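Local structure of ankyrin repeat domain protein (Legionella pneumophila subsp. pneumophila, 6MCA) at residues 87-91 with 92-96; 171-174 with 175-179. The protein is a Legionella effector, also called AnkH, that interacts with the host LARP7 component of the 7SK snRNP complex and probably has a cysteine protease-like fold in part. All coordinates share one frame; numbering follows the deposited sequence.

Interaction 1: residues 87-91 with 92-96; sequences TGRTP and LHWAV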
loop_
_atom_site.group_PDB
_atom_site.type_symbol
_atom_site.label_atom_id
_atom_site.label_comp_id
_atom_site.label_asym_id
_atom_site.label_seq_id
_atom_site.Cartn_x
_atom_site.Cartn_y
_atom_site.Cartn_z
ATOM N N THR A 87 16.021 1.142 -4.084
ATOM C CA THR A 87 14.833 1.286 -3.251
ATOM C C THR A 87 15.035 0.779 -1.829
ATOM O O THR A 87 14.161 0.998 -0.983
ATOM C CB THR A 87 13.647 0.551 -3.882
ATOM O OG1 THR A 87 13.785 -0.859 -3.662
ATOM C CG2 THR A 87 13.589 0.821 -5.378
ATOM N N GLY A 88 16.152 0.115 -1.545
ATOM C CA GLY A 88 16.398 -0.440 -0.233
ATOM C C GLY A 88 15.967 -1.879 -0.054
ATOM O O GLY A 88 16.051 -2.398 1.067
ATOM N N ARG A 89 15.509 -2.539 -1.116
ATOM C CA ARG A 89 15.100 -3.938 -1.044
ATOM C C ARG A 89 16.341 -4.822 -1.025
ATOM O O ARG A 89 17.025 -4.965 -2.044
ATOM C CB ARG A 89 14.200 -4.296 -2.224
ATOM C CG ARG A 89 12.737 -3.926 -2.056
ATOM C CD ARG A 89 11.877 -4.759 -2.994
ATOM N NE ARG A 89 10.472 -4.365 -2.975
ATOM C CZ ARG A 89 9.503 -5.031 -3.598
ATOM N NH1 ARG A 89 9.789 -6.127 -4.287
ATOM N NH2 ARG A 89 8.251 -4.602 -3.531
ATOM N N THR A 90 16.632 -5.416 0.129
ATOM C CA THR A 90 17.714 -6.375 0.243
ATOM C C THR A 90 17.319 -7.668 -0.467
ATOM O O THR A 90 16.151 -7.865 -0.809
ATOM C CB THR A 90 18.036 -6.635 1.715
ATOM O OG1 THR A 90 16.980 -7.400 2.310
ATOM C CG2 THR A 90 18.192 -5.320 2.467
ATOM N N PRO A 91 18.279 -8.564 -0.727
ATOM C CA PRO A 91 17.910 -9.880 -1.277
ATOM C C PRO A 91 16.871 -10.612 -0.445
ATOM O O PRO A 91 16.038 -11.343 -1.002
ATOM C CB PRO A 91 19.247 -10.630 -1.299
ATOM C CG PRO A 91 20.265 -9.561 -1.461
ATOM C CD PRO A 91 19.740 -8.361 -0.717
ATOM N N LEU A 92 16.893 -10.436 0.879
ATOM C CA LEU A 92 15.876 -11.052 1.722
ATOM C C LEU A 92 14.495 -10.481 1.427
ATOM O O LEU A 92 13.503 -11.218 1.425
ATOM C CB LEU A 92 16.231 -10.867 3.197
ATOM C CG LEU A 92 15.386 -11.675 4.182
ATOM C CD1 LEU A 92 15.537 -13.165 3.916
ATOM C CD2 LEU A 92 15.771 -11.342 5.612
ATOM N N HIS A 93 14.412 -9.170 1.183
ATOM C CA HIS A 93 13.148 -8.564 0.774
ATOM C C HIS A 93 12.598 -9.247 -0.471
ATOM O O HIS A 93 11.411 -9.587 -0.538
ATOM C CB HIS A 93 13.338 -7.069 0.513
ATOM C CG HIS A 93 13.226 -6.213 1.736
ATOM N ND1 HIS A 93 14.324 -5.811 2.465
ATOM C CD2 HIS A 93 12.147 -5.666 2.347
ATOM C CE1 HIS A 93 13.926 -5.059 3.477
ATOM N NE2 HIS A 93 12.610 -4.957 3.429
ATOM N N TRP A 94 13.456 -9.463 -1.470
ATOM C CA TRP A 94 13.006 -10.062 -2.722
ATOM C C TRP A 94 12.602 -11.517 -2.529
ATOM O O TRP A 94 11.613 -11.973 -3.115
ATOM C CB TRP A 94 14.103 -9.943 -3.779
ATOM C CG TRP A 94 14.344 -8.534 -4.209
ATOM C CD1 TRP A 94 15.365 -7.720 -3.816
ATOM C CD2 TRP A 94 13.540 -7.764 -5.108
ATOM N NE1 TRP A 94 15.250 -6.492 -4.420
ATOM C CE2 TRP A 94 14.137 -6.492 -5.217
ATOM C CE3 TRP A 94 12.374 -8.026 -5.834
ATOM C CZ2 TRP A 94 13.607 -5.487 -6.022
ATOM C CZ3 TRP A 94 11.850 -7.027 -6.633
ATOM C CH2 TRP A 94 12.466 -5.773 -6.720
ATOM N N ALA A 95 13.354 -12.261 -1.716
ATOM C CA ALA A 95 13.001 -13.655 -1.465
ATOM C C ALA A 95 11.678 -13.762 -0.719
ATOM O O ALA A 95 10.862 -14.646 -1.007
ATOM C CB ALA A 95 14.114 -14.346 -0.680
ATOM N N VAL A 96 11.441 -12.860 0.235
ATOM C CA VAL A 96 10.238 -12.938 1.055
ATOM C C VAL A 96 9.016 -12.487 0.262
ATOM O O VAL A 96 7.946 -13.104 0.345
ATOM C CB VAL A 96 10.430 -12.113 2.340
ATOM C CG1 VAL A 96 9.095 -11.774 2.967
ATOM C CG2 VAL A 96 11.306 -12.873 3.324
#
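Thr90 and His93 face each other at the start of helix 91-97, in the TPLH motif of an ankyrin repeat. Thr90 occupies the N-cap. Its OG1 sits between the backbone N and the carbonyl carbon (chi1 72°), which brings it to the edge of the His93 ring, and the hydroxyl and His93 ND1 share a hydrogen bond of 3.1 Å. The same ND1 also takes a weak bond from Thr90 N at 3.3 Å. His93 NE2 donates to the carbonyl of Leu122, so both imidazole nitrogens are satisfied and the ring's rotation is fixed. Backbone bonds then begin the helix: Trp94 N reaches Thr90 O at 3.2 Å, and Ala95 N reaches Pro91 O at 2.9 Å. Trp94 NE1 bonds mainly to Asp85, with a weak, bent second bond to Arg89 O. Over one face of that indole runs the extended Arg89 side chain. Arg89 CZ makes a cation-pi contact 4.5 Å from the centroid of the Trp94 six-membered ring, the planes 58° apart and so not stacked parallel. NH1 salt-bridges Asp97; NE bonds a tartrate, probably from the crystallisation liquor. Nearer the backbone, Arg89 CD lies 3.7 Å from that Trp94 centroid, 19° off the normal.

Interaction 2: residues 171-174 with 175-179; sequences IVNA and KGEFI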
loop_
_atom_site.group_PDB
_atom_site.type_symbol
_atom_site.label_atom_id
_atom_site.label_comp_id
_atom_site.label_asym_id
_atom_site.label_seq_id
_atom_site.Cartn_x
_atom_site.Cartn_y
_atom_site.Cartn_z
ATOM N N ILE A 171 8.193 6.418 13.550
ATOM C CA ILE A 171 7.866 5.128 14.136
ATOM C C ILE A 171 9.156 4.490 14.639
ATOM O O ILE A 171 10.253 5.000 14.423
ATOM C CB ILE A 171 7.127 4.205 13.147
ATOM C CG1 ILE A 171 8.041 3.819 11.983
ATOM C CG2 ILE A 171 5.855 4.872 12.642
ATOM C CD1 ILE A 171 7.487 2.706 11.119
ATOM N N VAL A 172 9.014 3.360 15.322
ATOM C CA VAL A 172 10.138 2.684 15.961
ATOM C C VAL A 172 10.517 1.467 15.129
ATOM O O VAL A 172 9.662 0.631 14.813
ATOM C CB VAL A 172 9.792 2.279 17.403
ATOM C CG1 VAL A 172 10.963 1.565 18.050
ATOM C CG2 VAL A 172 9.393 3.502 18.213
ATOM N N ASN A 173 11.797 1.366 14.773
ATOM C CA ASN A 173 12.286 0.211 14.032
ATOM C C ASN A 173 12.601 -0.919 15.012
ATOM O O ASN A 173 12.325 -0.830 16.211
ATOM C CB ASN A 173 13.482 0.600 13.159
ATOM C CG ASN A 173 14.681 1.094 13.964
ATOM O OD1 ASN A 173 14.766 0.902 15.177
ATOM N ND2 ASN A 173 15.621 1.731 13.274
ATOM N N ALA A 174 13.197 -2.002 14.509
ATOM C CA ALA A 174 13.474 -3.160 15.350
ATOM C C ALA A 174 14.621 -2.933 16.326
ATOM O O ALA A 174 14.862 -3.795 17.176
ATOM C CB ALA A 174 13.774 -4.380 14.479
ATOM N N LYS A 175 15.330 -1.810 16.226
ATOM C CA LYS A 175 16.415 -1.487 17.141
ATOM C C LYS A 175 16.022 -0.438 18.171
ATOM O O LYS A 175 16.897 0.105 18.853
ATOM C CB LYS A 175 17.643 -1.012 16.362
ATOM C CG LYS A 175 18.480 -2.132 15.771
ATOM C CD LYS A 175 19.832 -1.613 15.307
ATOM C CE LYS A 175 19.674 -0.474 14.315
ATOM N NZ LYS A 175 20.986 0.114 13.927
ATOM N N GLY A 176 14.732 -0.139 18.301
ATOM C CA GLY A 176 14.283 0.889 19.214
ATOM C C GLY A 176 14.539 2.308 18.762
ATOM O O GLY A 176 14.259 3.241 19.523
ATOM N N GLU A 177 15.059 2.504 17.555
ATOM C CA GLU A 177 15.369 3.826 17.035
ATOM C C GLU A 177 14.222 4.342 16.175
ATOM O O GLU A 177 13.492 3.569 15.549
ATOM C CB GLU A 177 16.661 3.800 16.216
ATOM C CG GLU A 177 17.716 2.845 16.750
ATOM C CD GLU A 177 19.004 2.892 15.952
ATOM O OE1 GLU A 177 20.067 3.156 16.552
ATOM O OE2 GLU A 177 18.953 2.668 14.723
ATOM N N PHE A 178 14.075 5.663 16.148
ATOM C CA PHE A 178 13.003 6.294 15.394
ATOM C C PHE A 178 13.407 6.474 13.936
ATOM O O PHE A 178 14.518 6.925 13.640
ATOM C CB PHE A 178 12.639 7.645 16.007
ATOM C CG PHE A 178 11.956 7.545 17.340
ATOM C CD1 PHE A 178 10.613 7.214 17.422
ATOM C CD2 PHE A 178 12.653 7.791 18.511
ATOM C CE1 PHE A 178 9.981 7.123 18.649
ATOM C CE2 PHE A 178 12.026 7.703 19.740
ATOM C CZ PHE A 178 10.689 7.369 19.809
ATOM N N ILE A 179 12.503 6.116 13.030
ATOM C CA ILE A 179 12.659 6.364 11.605
ATOM C C ILE A 179 11.445 7.142 11.117
ATOM O O ILE A 179 10.339 7.014 11.653
ATOM C CB ILE A 179 12.834 5.065 10.787
ATOM C CG1 ILE A 179 11.550 4.235 10.813
ATOM C CG2 ILE A 179 14.014 4.258 11.309
ATOM C CD1 ILE A 179 11.538 3.109 9.810
#
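Asn173 folds its side chain back over the tight turn of a beta hairpin, and its OD1 receives two backbone N-H groups from the residues that follow. CG lies between the backbone N and the carbonyl carbon (chi1 62°), which swings the amide over the turn: OD1 accepts from Glu177 N at 2.9 Å and, in an Asx turn, from Lys175 N at 3.0 Å. The two donors stand above opposite faces of the amide plane, 35° and 55° out of it. A type I turn runs from Asn173 to Gly176, closed by Gly176 N to Asn173 O at 3.3 Å. Gly176, its last residue, has positive phi, and Asn173 N bonds Glu177 O at 2.9 Å, completing the type I turn plus G1 bulge of a 3:5 hairpin. Beyond it, Ile171 and Ile179 form an antiparallel hydrogen-bonded pair; sharing one rotamer, their CG1 atoms meet at 3.7 Å. In the neighbouring non-hydrogen-bonded pair, Val172 CG2 touches Phe178 CE1 at 3.7 Å. On the exposed side of the turn, Lys175 bends to bring NZ into a 3.4 Å salt bridge with Glu177 OE2. The isoleucine face packs on Phe149 of helix 147-162, whereas Val172 and Phe178 lie against Glu405 of helix 404-421.

Interactions 1 and 2 follow one another along the chain without touching: their centres are 19 Å apart and their nearest atoms about 10 Å. Both are short-range, and in each a side chain meets backbone N-H near a change of direction: His93 ND1 takes one weak N-H at the start of a helix, Asn173 OD1 takes two at a hairpin turn. Alternate residues of the 115-118 loop turn to one contact and the other: Thr90 packs on Ala116 and His93 on Thr118, while Ala174 touches Asn115, and Asn173 and Ile179 touch Tyr117. The end of this predicted repeat therefore touches the hairpin. The tartrate, probably from crystallisation, binds at Arg89 in interaction 1.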